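Local coordinates for probable oxidoreductase protein (Rhizobium etli, PDB 4FB5) that probably acts as a nucleotide-dependent oxidoreductase of the GFO/IDH/MocA family, although its substrate is not established, at residues A[35-40]-A[342-346]; A[58-63]-A[88-94]; A[224-230]-A[256-262]. All coordinates share one frame; numbering follows the deposited sequence.

Contact 1 (A[35-40]-A[342-346])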
ATOM      1  N   TYR A  35       6.464  -2.447 -31.179  1.00 60.95           N
ATOM      2  CA  TYR A  35       5.577  -1.779 -30.235  1.00 61.34           C
ATOM      3  C   TYR A  35       5.539  -0.259 -30.364  1.00 60.58           C
ATOM      4  O   TYR A  35       4.481   0.339 -30.414  1.00 60.27           O
ATOM      5  CB  TYR A  35       5.826  -2.127 -28.772  1.00 61.86           C
ATOM      6  CG  TYR A  35       4.803  -1.353 -27.960  1.00 64.74           C
ATOM      7  CD1 TYR A  35       3.415  -1.460 -28.283  1.00 65.05           C
ATOM      8  CD2 TYR A  35       5.190  -0.450 -26.930  1.00 65.37           C
ATOM      9  CE1 TYR A  35       2.451  -0.719 -27.601  1.00 64.99           C
ATOM     10  CE2 TYR A  35       4.211   0.295 -26.238  1.00 66.17           C
ATOM     11  CZ  TYR A  35       2.848   0.149 -26.590  1.00 66.07           C
ATOM     12  OH  TYR A  35       1.869   0.856 -25.933  1.00 69.36           O
HETATM   13  N   MSE A  36       6.688   0.377 -30.390  1.00 60.26           N
HETATM   14  CA  MSE A  36       6.648   1.808 -30.430  1.00 60.28           C
HETATM   15  C   MSE A  36       5.949   2.330 -31.701  1.00 58.52           C
HETATM   16  O   MSE A  36       5.280   3.371 -31.670  1.00 58.93           O
HETATM   17  CB  MSE A  36       8.034   2.379 -30.189  1.00 61.28           C
HETATM   18  CG  MSE A  36       8.050   3.409 -29.067  1.00 68.39           C
HETATM   19 SE   MSE A  36       7.232   2.926 -27.323  1.00 84.17          SE
HETATM   20  CE  MSE A  36       8.723   1.853 -26.588  1.00 80.36           C
ATOM     21  N   GLY A  37       6.019   1.588 -32.799  1.00 56.49           N
ATOM     22  CA  GLY A  37       5.313   2.019 -34.004  1.00 54.03           C
ATOM     23  C   GLY A  37       3.817   2.020 -33.767  1.00 52.33           C
ATOM     24  O   GLY A  37       3.098   2.989 -34.103  1.00 52.55           O
ATOM     25  N   LYS A  38       3.349   0.928 -33.174  1.00 50.23           N
ATOM     26  CA  LYS A  38       1.935   0.775 -32.836  1.00 48.64           C
ATOM     27  C   LYS A  38       1.433   1.908 -31.954  1.00 47.97           C
ATOM     28  O   LYS A  38       0.363   2.431 -32.146  1.00 47.90           O
ATOM     29  CB  LYS A  38       1.700  -0.554 -32.129  1.00 47.99           C
ATOM     30  CG  LYS A  38       0.235  -0.853 -31.946  1.00 46.95           C
ATOM     31  CD  LYS A  38      -0.009  -2.323 -31.775  1.00 43.51           C
ATOM     32  CE  LYS A  38      -1.355  -2.507 -31.149  1.00 39.67           C
ATOM     33  NZ  LYS A  38      -1.670  -3.930 -31.113  1.00 36.02           N
ATOM     34  N   CYS A  39       2.239   2.282 -30.991  1.00 47.20           N
ATOM     35  CA  CYS A  39       1.884   3.298 -30.064  1.00 47.20           C
ATOM     36  C   CYS A  39       1.863   4.712 -30.691  1.00 45.39           C
ATOM     37  O   CYS A  39       0.897   5.449 -30.490  1.00 44.85           O
ATOM     38  CB  CYS A  39       2.835   3.203 -28.880  1.00 48.00           C
ATOM     39  SG  CYS A  39       2.278   4.119 -27.448  1.00 55.61           S
ATOM     40  N   HIS A  40       2.878   5.100 -31.461  1.00 44.11           N
ATOM     41  CA  HIS A  40       2.715   6.324 -32.270  1.00 43.33           C
ATOM     42  C   HIS A  40       1.421   6.196 -33.054  1.00 42.88           C
ATOM     43  O   HIS A  40       0.584   7.071 -33.018  1.00 43.19           O
ATOM     44  CB  HIS A  40       3.831   6.525 -33.293  1.00 43.50           C
ATOM     45  CG  HIS A  40       5.123   7.023 -32.721  1.00 43.95           C
ATOM     46  ND1 HIS A  40       5.818   8.078 -33.272  1.00 43.00           N
ATOM     47  CD2 HIS A  40       5.854   6.611 -31.658  1.00 45.03           C
ATOM     48  CE1 HIS A  40       6.908   8.308 -32.565  1.00 42.48           C
ATOM     49  NE2 HIS A  40       6.962   7.424 -31.587  1.00 44.72           N
ATOM     50  N   PHE A 342      -0.538   3.541 -19.914  1.00 36.23           N
ATOM     51  CA  PHE A 342       0.705   3.902 -20.596  1.00 36.36           C
ATOM     52  C   PHE A 342       0.464   4.546 -22.004  1.00 36.74           C
ATOM     53  O   PHE A 342       1.080   5.550 -22.329  1.00 37.04           O
ATOM     54  CB  PHE A 342       1.646   2.710 -20.610  1.00 35.89           C
ATOM     55  CG  PHE A 342       2.982   2.961 -21.265  1.00 34.04           C
ATOM     56  CD1 PHE A 342       4.013   3.565 -20.564  1.00 36.81           C
ATOM     57  CD2 PHE A 342       3.224   2.515 -22.540  1.00 34.43           C
ATOM     58  CE1 PHE A 342       5.288   3.782 -21.146  1.00 37.22           C
ATOM     59  CE2 PHE A 342       4.459   2.717 -23.169  1.00 37.14           C
ATOM     60  CZ  PHE A 342       5.512   3.354 -22.464  1.00 39.10           C
ATOM     61  N   ASN A 343      -0.450   4.030 -22.804  1.00 37.40           N
ATOM     62  CA  ASN A 343      -0.630   4.588 -24.166  1.00 39.25           C
ATOM     63  C   ASN A 343      -1.194   6.014 -24.145  1.00 40.23           C
ATOM     64  O   ASN A 343      -0.882   6.838 -25.032  1.00 39.81           O
ATOM     65  CB  ASN A 343      -1.490   3.684 -25.079  1.00 38.65           C
ATOM     66  CG  ASN A 343      -0.994   2.242 -25.109  1.00 41.35           C
ATOM     67  OD1 ASN A 343       0.180   1.954 -24.849  1.00 42.58           O
ATOM     68  ND2 ASN A 343      -1.894   1.327 -25.401  1.00 44.38           N
ATOM     69  N   ASP A 344      -2.005   6.306 -23.124  1.00 40.77           N
ATOM     70  CA  ASP A 344      -2.523   7.641 -22.966  1.00 41.32           C
ATOM     71  C   ASP A 344      -1.387   8.694 -22.939  1.00 41.40           C
ATOM     72  O   ASP A 344      -1.546   9.827 -23.433  1.00 42.13           O
ATOM     73  CB  ASP A 344      -3.498   7.703 -21.786  1.00 41.93           C
ATOM     74  CG  ASP A 344      -4.795   6.833 -22.032  1.00 46.25           C
ATOM     75  OD1 ASP A 344      -5.255   6.761 -23.211  1.00 48.01           O
ATOM     76  OD2 ASP A 344      -5.354   6.229 -21.056  1.00 46.43           O
ATOM     77  N   LEU A 345      -0.221   8.310 -22.435  1.00 40.55           N
ATOM     78  CA  LEU A 345       0.901   9.231 -22.370  1.00 40.12           C
ATOM     79  C   LEU A 345       1.498   9.553 -23.729  1.00 40.52           C
ATOM     80  O   LEU A 345       2.156  10.570 -23.886  1.00 40.60           O
ATOM     81  CB  LEU A 345       2.013   8.647 -21.520  1.00 39.64           C
ATOM     82  CG  LEU A 345       1.681   8.178 -20.116  1.00 39.57           C
ATOM     83  CD1 LEU A 345       2.862   7.409 -19.622  1.00 38.02           C
ATOM     84  CD2 LEU A 345       1.389   9.346 -19.213  1.00 36.82           C
ATOM     85  N   LYS A 346       1.313   8.669 -24.701  1.00 40.84           N
ATOM     86  CA  LYS A 346       1.830   8.929 -26.019  1.00 41.33           C
ATOM     87  C   LYS A 346       0.925   9.911 -26.755  1.00 41.65           C
ATOM     88  O   LYS A 346       1.419  10.706 -27.549  1.00 42.31           O
ATOM     89  CB  LYS A 346       2.002   7.653 -26.837  1.00 41.45           C
ATOM     90  CG  LYS A 346       3.255   7.672 -27.746  1.00 42.58           C
ATOM     91  CD  LYS A 346       4.543   7.631 -26.918  1.00 45.05           C
ATOM     92  CE  LYS A 346       5.813   7.842 -27.736  1.00 46.56           C
ATOM     93  NZ  LYS A 346       7.040   7.361 -26.977  1.00 48.37           N
TER

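Contact 2 (A[58-63]-A[88-94])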
ATOM      1  N   ARG A  58      -3.580  12.842 -40.690  1.00 64.53           N
ATOM      2  CA  ARG A  58      -3.798  11.941 -41.820  1.00 65.02           C
ATOM      3  C   ARG A  58      -2.588  11.009 -41.908  1.00 64.14           C
ATOM      4  O   ARG A  58      -1.416  11.460 -41.926  1.00 62.93           O
ATOM      5  CB  ARG A  58      -3.993  12.742 -43.130  1.00 65.74           C
ATOM      6  CG  ARG A  58      -4.543  11.952 -44.322  1.00 68.31           C
ATOM      7  CD  ARG A  58      -5.007  12.894 -45.455  1.00 74.32           C
ATOM      8  NE  ARG A  58      -3.936  13.283 -46.392  1.00 77.01           N
ATOM      9  CZ  ARG A  58      -3.672  12.687 -47.566  1.00 77.28           C
ATOM     10  NH1 ARG A  58      -4.378  11.635 -47.982  1.00 76.66           N
ATOM     11  NH2 ARG A  58      -2.681  13.144 -48.334  1.00 76.66           N
ATOM     12  N   LEU A  59      -2.901   9.716 -41.940  1.00 63.63           N
ATOM     13  CA  LEU A  59      -1.906   8.658 -41.848  1.00 63.77           C
ATOM     14  C   LEU A  59      -1.713   8.225 -43.261  1.00 64.20           C
ATOM     15  O   LEU A  59      -2.591   7.593 -43.867  1.00 64.30           O
ATOM     16  CB  LEU A  59      -2.379   7.487 -40.955  1.00 63.31           C
ATOM     17  CG  LEU A  59      -3.202   7.845 -39.702  1.00 62.51           C
ATOM     18  CD1 LEU A  59      -3.915   6.642 -39.092  1.00 62.57           C
ATOM     19  CD2 LEU A  59      -2.374   8.582 -38.665  1.00 59.78           C
ATOM     20  N   VAL A  60      -0.549   8.585 -43.776  1.00 64.86           N
ATOM     21  CA  VAL A  60      -0.295   8.573 -45.193  1.00 65.49           C
ATOM     22  C   VAL A  60       0.598   7.421 -45.617  1.00 66.11           C
ATOM     23  O   VAL A  60       0.192   6.594 -46.434  1.00 66.43           O
ATOM     24  CB  VAL A  60       0.335   9.894 -45.598  1.00 65.54           C
ATOM     25  CG1 VAL A  60       0.673   9.897 -47.087  1.00 67.13           C
ATOM     26  CG2 VAL A  60      -0.604  11.043 -45.264  1.00 65.34           C
ATOM     27  N   HIS A  61       1.793   7.349 -45.036  1.00 66.61           N
ATOM     28  CA  HIS A  61       2.838   6.463 -45.520  1.00 67.44           C
ATOM     29  C   HIS A  61       3.424   5.672 -44.360  1.00 67.25           C
ATOM     30  O   HIS A  61       3.488   6.187 -43.246  1.00 67.54           O
ATOM     31  CB  HIS A  61       3.940   7.337 -46.116  1.00 68.12           C
ATOM     32  CG  HIS A  61       4.600   6.773 -47.339  1.00 70.01           C
ATOM     33  ND1 HIS A  61       4.689   7.479 -48.524  1.00 70.71           N
ATOM     34  CD2 HIS A  61       5.230   5.592 -47.557  1.00 71.42           C
ATOM     35  CE1 HIS A  61       5.347   6.760 -49.416  1.00 71.35           C
ATOM     36  NE2 HIS A  61       5.683   5.609 -48.859  1.00 71.98           N
ATOM     37  N   LEU A  62       3.903   4.457 -44.630  1.00 67.02           N
ATOM     38  CA  LEU A  62       4.430   3.589 -43.581  1.00 66.90           C
ATOM     39  C   LEU A  62       5.498   2.639 -44.103  1.00 67.84           C
ATOM     40  O   LEU A  62       5.334   2.081 -45.170  1.00 68.04           O
ATOM     41  CB  LEU A  62       3.286   2.783 -42.961  1.00 66.56           C
ATOM     42  CG  LEU A  62       3.513   1.823 -41.786  1.00 64.53           C
ATOM     43  CD1 LEU A  62       2.190   1.477 -41.156  1.00 62.05           C
ATOM     44  CD2 LEU A  62       4.220   0.558 -42.241  1.00 62.71           C
ATOM     45  N   ALA A  63       6.558   2.421 -43.323  1.00 68.91           N
ATOM     46  CA  ALA A  63       7.701   1.600 -43.734  1.00 70.26           C
ATOM     47  C   ALA A  63       8.068   0.550 -42.705  1.00 71.32           C
ATOM     48  O   ALA A  63       7.808   0.757 -41.536  1.00 71.84           O
ATOM     49  CB  ALA A  63       8.893   2.485 -43.977  1.00 70.20           C
ATOM     50  N   ALA A  88      12.013   6.625 -49.336  1.00 73.77           N
ATOM     51  CA  ALA A  88      10.855   6.940 -50.184  1.00 73.95           C
ATOM     52  C   ALA A  88       9.739   7.625 -49.397  1.00 74.09           C
ATOM     53  O   ALA A  88       9.168   8.625 -49.848  1.00 74.40           O
ATOM     54  CB  ALA A  88      10.336   5.682 -50.862  1.00 73.65           C
ATOM     55  N   LEU A  89       9.430   7.077 -48.223  1.00 74.16           N
ATOM     56  CA  LEU A  89       8.530   7.721 -47.267  1.00 74.02           C
ATOM     57  C   LEU A  89       8.982   9.155 -46.980  1.00 74.08           C
ATOM     58  O   LEU A  89       8.190  10.101 -47.035  1.00 73.60           O
ATOM     59  CB  LEU A  89       8.508   6.916 -45.970  1.00 73.88           C
ATOM     60  CG  LEU A  89       7.488   7.330 -44.901  1.00 74.29           C
ATOM     61  CD1 LEU A  89       7.086   6.139 -44.045  1.00 73.99           C
ATOM     62  CD2 LEU A  89       7.994   8.487 -44.021  1.00 73.84           C
ATOM     63  N   ILE A  90      10.270   9.286 -46.677  1.00 74.32           N
ATOM     64  CA  ILE A  90      10.905  10.558 -46.385  1.00 74.66           C
ATOM     65  C   ILE A  90      10.893  11.477 -47.583  1.00 75.22           C
ATOM     66  O   ILE A  90      10.858  12.699 -47.436  1.00 75.58           O
ATOM     67  CB  ILE A  90      12.342  10.338 -45.902  1.00 74.63           C
ATOM     68  CG1 ILE A  90      12.364  10.336 -44.373  1.00 74.12           C
ATOM     69  CG2 ILE A  90      13.307  11.399 -46.477  1.00 75.27           C
ATOM     70  CD1 ILE A  90      13.633   9.765 -43.746  1.00 73.45           C
ATOM     71  N   ALA A  91      10.927  10.885 -48.769  1.00 75.93           N
ATOM     72  CA  ALA A  91      10.810  11.659 -49.992  1.00 76.41           C
ATOM     73  C   ALA A  91       9.385  12.152 -50.139  1.00 76.61           C
ATOM     74  O   ALA A  91       9.171  13.319 -50.451  1.00 76.62           O
ATOM     75  CB  ALA A  91      11.212  10.823 -51.205  1.00 76.61           C
ATOM     76  N   ASP A  92       8.418  11.269 -49.889  1.00 76.97           N
ATOM     77  CA  ASP A  92       7.027  11.572 -50.186  1.00 77.45           C
ATOM     78  C   ASP A  92       6.686  12.992 -49.739  1.00 78.09           C
ATOM     79  O   ASP A  92       6.864  13.332 -48.571  1.00 78.68           O
ATOM     80  CB  ASP A  92       6.092  10.556 -49.540  1.00 77.11           C
ATOM     81  CG  ASP A  92       4.632  10.745 -49.947  1.00 76.78           C
ATOM     82  OD1 ASP A  92       4.192  11.877 -50.246  1.00 75.10           O
ATOM     83  OD2 ASP A  92       3.901   9.737 -49.953  1.00 77.53           O
ATOM     84  N   PRO A  93       6.227  13.832 -50.683  1.00 78.54           N
ATOM     85  CA  PRO A  93       5.767  15.200 -50.397  1.00 78.54           C
ATOM     86  C   PRO A  93       4.409  15.334 -49.664  1.00 78.15           C
ATOM     87  O   PRO A  93       4.074  16.444 -49.241  1.00 78.54           O
ATOM     88  CB  PRO A  93       5.670  15.839 -51.799  1.00 78.63           C
ATOM     89  CG  PRO A  93       5.380  14.673 -52.708  1.00 78.64           C
ATOM     90  CD  PRO A  93       6.265  13.571 -52.139  1.00 78.72           C
ATOM     91  N   GLU A  94       3.628  14.262 -49.523  1.00 77.29           N
ATOM     92  CA  GLU A  94       2.368  14.370 -48.744  1.00 76.71           C
ATOM     93  C   GLU A  94       2.603  14.228 -47.223  1.00 75.94           C
ATOM     94  O   GLU A  94       1.779  14.642 -46.412  1.00 75.92           O
ATOM     95  CB  GLU A  94       1.280  13.404 -49.256  1.00 77.00           C
ATOM     96  CG  GLU A  94       0.457  13.931 -50.454  1.00 77.25           C
ATOM     97  CD  GLU A  94      -0.653  12.975 -50.901  1.00 78.40           C
ATOM     98  OE1 GLU A  94      -0.360  11.796 -51.229  1.00 78.11           O
ATOM     99  OE2 GLU A  94      -1.826  13.408 -50.936  1.00 78.41           O
TER

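Contact 3 (A[224-230]-A[256-262])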
ATOM      1  N   HIS A 224      19.104  20.181 -15.955  1.00 39.78           N
ATOM      2  CA  HIS A 224      20.146  19.270 -16.364  1.00 40.07           C
ATOM      3  C   HIS A 224      21.131  18.868 -15.247  1.00 40.61           C
ATOM      4  O   HIS A 224      21.127  19.433 -14.167  1.00 40.53           O
ATOM      5  CB  HIS A 224      20.857  19.852 -17.575  1.00 39.68           C
ATOM      6  CG  HIS A 224      20.090  19.696 -18.851  1.00 38.98           C
ATOM      7  ND1 HIS A 224      19.818  18.465 -19.414  1.00 38.24           N
ATOM      8  CD2 HIS A 224      19.552  20.618 -19.687  1.00 39.26           C
ATOM      9  CE1 HIS A 224      19.136  18.629 -20.533  1.00 38.62           C
ATOM     10  NE2 HIS A 224      18.969  19.929 -20.729  1.00 40.99           N
ATOM     11  N   VAL A 225      21.951  17.864 -15.508  1.00 41.22           N
ATOM     12  CA  VAL A 225      22.808  17.282 -14.477  1.00 42.45           C
ATOM     13  C   VAL A 225      24.211  17.890 -14.545  1.00 43.52           C
ATOM     14  O   VAL A 225      24.716  18.184 -15.641  1.00 44.69           O
ATOM     15  CB  VAL A 225      22.867  15.769 -14.703  1.00 41.40           C
ATOM     16  CG1 VAL A 225      23.758  15.134 -13.745  1.00 41.08           C
ATOM     17  CG2 VAL A 225      21.512  15.216 -14.500  1.00 43.32           C
ATOM     18  N   GLU A 226      24.874  18.056 -13.409  1.00 44.16           N
ATOM     19  CA  GLU A 226      26.104  18.874 -13.419  1.00 44.83           C
ATOM     20  C   GLU A 226      27.367  18.183 -13.007  1.00 43.09           C
ATOM     21  O   GLU A 226      28.406  18.454 -13.574  1.00 43.97           O
ATOM     22  CB  GLU A 226      25.923  20.193 -12.666  1.00 45.66           C
ATOM     23  CG  GLU A 226      24.965  21.138 -13.425  1.00 52.15           C
ATOM     24  CD  GLU A 226      24.369  22.258 -12.536  1.00 61.45           C
ATOM     25  OE1 GLU A 226      24.915  22.511 -11.409  1.00 62.44           O
ATOM     26  OE2 GLU A 226      23.355  22.886 -12.986  1.00 63.33           O
ATOM     27  N   ALA A 227      27.292  17.300 -12.037  1.00 40.98           N
ATOM     28  CA  ALA A 227      28.397  16.430 -11.743  1.00 39.31           C
ATOM     29  C   ALA A 227      27.765  15.064 -11.476  1.00 38.77           C
ATOM     30  O   ALA A 227      26.602  15.012 -11.093  1.00 39.30           O
ATOM     31  CB  ALA A 227      29.135  16.933 -10.553  1.00 38.52           C
ATOM     32  N   VAL A 228      28.506  13.976 -11.701  1.00 37.42           N
ATOM     33  CA  VAL A 228      28.016  12.609 -11.545  1.00 35.80           C
ATOM     34  C   VAL A 228      29.142  11.710 -11.093  1.00 36.37           C
ATOM     35  O   VAL A 228      30.282  11.968 -11.430  1.00 35.97           O
ATOM     36  CB  VAL A 228      27.380  12.010 -12.846  1.00 35.43           C
ATOM     37  CG1 VAL A 228      26.206  12.874 -13.343  1.00 34.17           C
ATOM     38  CG2 VAL A 228      28.412  11.779 -13.966  1.00 34.40           C
ATOM     39  N   ILE A 229      28.846  10.687 -10.291  1.00 36.14           N
ATOM     40  CA  ILE A 229      29.774   9.588 -10.160  1.00 36.45           C
ATOM     41  C   ILE A 229      29.023   8.244 -10.051  1.00 37.60           C
ATOM     42  O   ILE A 229      28.132   8.085  -9.206  1.00 37.78           O
ATOM     43  CB  ILE A 229      30.766   9.727  -9.037  1.00 35.66           C
ATOM     44  CG1 ILE A 229      31.615   8.453  -9.008  1.00 36.30           C
ATOM     45  CG2 ILE A 229      30.051   9.819  -7.693  1.00 37.37           C
ATOM     46  CD1 ILE A 229      33.007   8.567  -8.449  1.00 37.70           C
ATOM     47  N   THR A 230      29.469   7.272 -10.855  1.00 37.62           N
ATOM     48  CA  THR A 230      28.709   6.108 -11.168  1.00 37.92           C
ATOM     49  C   THR A 230      29.341   4.798 -10.715  1.00 38.40           C
ATOM     50  O   THR A 230      30.521   4.602 -10.891  1.00 38.85           O
ATOM     51  CB  THR A 230      28.563   6.097 -12.646  1.00 37.76           C
ATOM     52  OG1 THR A 230      27.931   7.323 -13.033  1.00 39.11           O
ATOM     53  CG2 THR A 230      27.723   4.937 -13.099  1.00 38.16           C
ATOM     54  N   ASN A 256      24.200   3.046 -10.614  1.00 36.87           N
ATOM     55  CA  ASN A 256      23.851   3.826  -9.461  1.00 35.99           C
ATOM     56  C   ASN A 256      24.698   5.072  -9.563  1.00 35.61           C
ATOM     57  O   ASN A 256      25.895   5.008  -9.792  1.00 36.00           O
ATOM     58  CB  ASN A 256      24.160   2.984  -8.251  1.00 35.83           C
ATOM     59  CG  ASN A 256      23.432   1.654  -8.285  1.00 36.17           C
ATOM     60  OD1 ASN A 256      22.237   1.582  -8.524  1.00 39.37           O
ATOM     61  ND2 ASN A 256      24.137   0.610  -8.012  1.00 38.23           N
ATOM     62  N   VAL A 257      24.072   6.220  -9.476  1.00 35.22           N
ATOM     63  CA  VAL A 257      24.758   7.439  -9.784  1.00 34.90           C
ATOM     64  C   VAL A 257      24.421   8.417  -8.693  1.00 35.67           C
ATOM     65  O   VAL A 257      23.242   8.616  -8.397  1.00 36.58           O
ATOM     66  CB  VAL A 257      24.240   7.992 -11.102  1.00 34.80           C
ATOM     67  CG1 VAL A 257      25.008   9.243 -11.522  1.00 34.61           C
ATOM     68  CG2 VAL A 257      24.288   6.919 -12.184  1.00 33.28           C
ATOM     69  N   LEU A 258      25.442   8.999  -8.075  1.00 35.57           N
ATOM     70  CA  LEU A 258      25.277  10.154  -7.225  1.00 35.43           C
ATOM     71  C   LEU A 258      25.342  11.363  -8.129  1.00 37.27           C
ATOM     72  O   LEU A 258      26.094  11.361  -9.095  1.00 37.81           O
ATOM     73  CB  LEU A 258      26.434  10.176  -6.293  1.00 34.40           C
ATOM     74  CG  LEU A 258      26.187   9.537  -4.949  1.00 34.05           C
ATOM     75  CD1 LEU A 258      25.192   8.455  -5.016  1.00 33.27           C
ATOM     76  CD2 LEU A 258      27.477   9.071  -4.314  1.00 33.33           C
HETATM   77  N   MSE A 259      24.564  12.398  -7.877  1.00 38.85           N
HETATM   78  CA  MSE A 259      24.651  13.546  -8.769  1.00 41.78           C
HETATM   79  C   MSE A 259      24.449  14.890  -8.080  1.00 41.93           C
HETATM   80  O   MSE A 259      24.258  14.967  -6.877  1.00 41.42           O
HETATM   81  CB  MSE A 259      23.672  13.441  -9.933  1.00 42.36           C
HETATM   82  CG  MSE A 259      23.269  12.041 -10.288  1.00 50.66           C
HETATM   83 SE   MSE A 259      21.921  11.931 -11.745  1.00 70.09          SE
HETATM   84  CE  MSE A 259      20.287  12.261 -10.712  1.00 62.50           C
ATOM     85  N   ARG A 260      24.525  15.942  -8.889  1.00 42.83           N
ATOM     86  CA  ARG A 260      24.191  17.296  -8.499  1.00 44.05           C
ATOM     87  C   ARG A 260      23.475  17.896  -9.684  1.00 44.62           C
ATOM     88  O   ARG A 260      23.969  17.847 -10.790  1.00 44.70           O
ATOM     89  CB  ARG A 260      25.456  18.090  -8.198  1.00 43.91           C
ATOM     90  CG  ARG A 260      26.176  17.628  -6.952  1.00 45.86           C
ATOM     91  CD  ARG A 260      25.539  18.259  -5.748  1.00 51.72           C
ATOM     92  NE  ARG A 260      25.996  17.712  -4.482  1.00 56.02           N
ATOM     93  CZ  ARG A 260      25.524  18.110  -3.306  1.00 59.13           C
ATOM     94  NH1 ARG A 260      24.574  19.047  -3.249  1.00 59.24           N
ATOM     95  NH2 ARG A 260      25.998  17.571  -2.192  1.00 59.39           N
ATOM     96  N   LEU A 261      22.288  18.420  -9.485  1.00 46.26           N
ATOM     97  CA  LEU A 261      21.644  19.084 -10.580  1.00 48.68           C
ATOM     98  C   LEU A 261      21.830  20.576 -10.467  1.00 50.61           C
ATOM     99  O   LEU A 261      22.469  21.101  -9.531  1.00 50.78           O
ATOM    100  CB  LEU A 261      20.156  18.808 -10.589  1.00 48.49           C
ATOM    101  CG  LEU A 261      19.665  17.407 -10.292  1.00 49.78           C
ATOM    102  CD1 LEU A 261      18.233  17.455  -9.767  1.00 48.33           C
ATOM    103  CD2 LEU A 261      19.768  16.550 -11.550  1.00 49.79           C
ATOM    104  N   ASP A 262      21.250  21.237 -11.459  1.00 53.02           N
ATOM    105  CA  ASP A 262      20.965  22.654 -11.458  1.00 55.51           C
ATOM    106  C   ASP A 262      20.551  23.096 -10.077  1.00 55.62           C
ATOM    107  O   ASP A 262      19.649  22.482  -9.456  1.00 56.60           O
ATOM    108  CB  ASP A 262      19.802  22.915 -12.405  1.00 56.73           C
ATOM    109  CG  ASP A 262      20.150  23.907 -13.493  1.00 61.71           C
ATOM    110  OD1 ASP A 262      20.481  25.089 -13.150  1.00 66.03           O
ATOM    111  OD2 ASP A 262      20.085  23.489 -14.691  1.00 64.49           O
TER

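Contact 1 (A[35-40]-A[342-346])
Tyr35 meets Phe342 edge against edge: CE2 of Tyr35 lies 3.9 Å from CE2 of Phe342, each carbon near the plane of the other ring, an apolar touch rather than a stack. The tyrosine reaches across because its CG stands opposite the backbone N (chi1 -179°), although its first bond does not aim at the partner. Its hydroxyl end also borders Asn343, but the modelled spacing there is doubtful. Met36, a selenomethionine, comes next and lies loosely at the margin, SE being 4.5 Å from NZ of Lys346. Gly37 would be the third glycine of an apparent GxGxxG motif, the glycine-rich turn that leads into this helix of the Rossmann fold. Cys39, one helical turn beyond Tyr35, has its first side-chain bond directed toward the other segment. Its SG settles on the root of the Lys346 side chain, 3.6 Å from CB of that lysine. The lysine bends just beyond this seat (chi2 68°), which carries its outer methylenes onward to His40. There CE of Lys346 lies 4.0 Å from NE2 of His40, approaching the imidazole obliquely. From a second subunit, Ile333 packs on both Phe342 and Asn343. The two nitrogens meet at a common partner: NE2 of His40 and NZ of Lys346 both bind OE1 of Glu124, while Ser99 holds ND1 of His40 and Asn153 OD1 also bonds NZ of Lys346. The carboxylate oxygen shared by a histidine and a lysine probably offsets the lysine's charge in this buried place and fixes both side chains.

Contact 2 (A[58-63]-A[88-94])
His61 is gripped by Asp92 at its edge and by Leu89 over one face. ND1 of His61 donates to OD2 of Asp92 over 2.8 Å, and the bond is moderately bent, at 146°. The acceptor lies almost in the imidazole plane and is met on its anti side, with ring and carboxylate turned 81° apart. CA of Leu89 sits over the middle of the ring, 3.8 Å from its centroid, in a CH-pi contact, while CG of Leu89 lies 3.8 Å from CB of His61. Farther along, CD1 of Leu89 reaches CB of Ala63 at 4.1 Å. At the other end, the Arg58 chain bends at chi3 (87°) to bring NH2 to a 2.8 Å salt bridge with OE2 of Glu94, its hydrogen-bond geometry weak, and CG1 of Val60 packs against CB of the same glutamate.

Replacing His61 by an alanine would probably leave OD2 of Asp92 without its imidazole donor and open a gap beside Leu89. Second-shell bonds set these groups in place. OD1 of Asp92 accepts from N of Glu94, an Asx turn that steadies the carboxylate, and Thr83 binds NE2 of His61, so both ring nitrogens are held. Lys81 pairs with OE1 of Glu94, and Glu80 with NH1 of Arg58.

In the Rossmann sheet, strand 58-63 runs between strands 81-83 and 27-31, and helix 86-91 packs over it, turning Ile90 to helix 107-116.

Contact 3 (A[224-230]-A[256-262])
Val225 to Thr230 pair with Val257 to Leu261 as neighbouring antiparallel strands of the large sheet in the C-terminal domain, interrupted by a classic beta bulge where Glu226 and Ala227 both face Arg260. Backbone bonds give the register. Ile229 and Leu258 exchange a reciprocal pair, each 3.1 Å from N to O. At the bulge, N of Glu226 donates to O of Arg260 at 2.8 Å, and N of Arg260 to O of Ala227 over a longer 3.2 Å. Beyond it, N of Asp262 reaches O of His224. Weaker CA-H...O contacts fill the intervals, as from CA of Thr230 to O of Asn256 at 3.3 Å.

Charge enters at the bulge, where NH2 of Arg260 forms a salt bridge with Asp231 of a third subunit.

From Ala227 to Thr230, apolar contacts divide between two faces. Val228, Thr230, Val257 and Met259, a selenomethionine, share one, CB of Val228 lying 3.9 Å from CG1 of Val257; Met259 leans on Leu215 of helix 206-221 and Val228 on Met380 of helix 367-385. On the other face Ile229 CG2 lies 3.9 Å from CB of Leu258, the two side chains running side by side. This face meets the third subunit, whose own Leu258 packs on Leu258. Before the bulge, Val225 turns CG1 opposite its backbone N (chi1 177°), which leaves CG2 beside that N, 3.7 Å from CD2 of Leu261.

From the N terminus, the chain first passes through 35-40, whose partner arrives only some 300 residues later, so contact 1 encloses the other two contacts. Within that span contact 2 closes a short loop from strand 58-63 to helix 86-91 and the turn after it, inside the Rossmann fold. Contact 3 closes another of similar length, from 224-230 to 256-262, in the C-terminal sheet. These two follow one another in series without crossing, on opposite sides of the chain's centre, their centres 41 Å apart. Contact 1 thus returns the late helix 344-358 to the first Rossmann helix, while contacts 2 and 3 each join neighbouring elements of one domain.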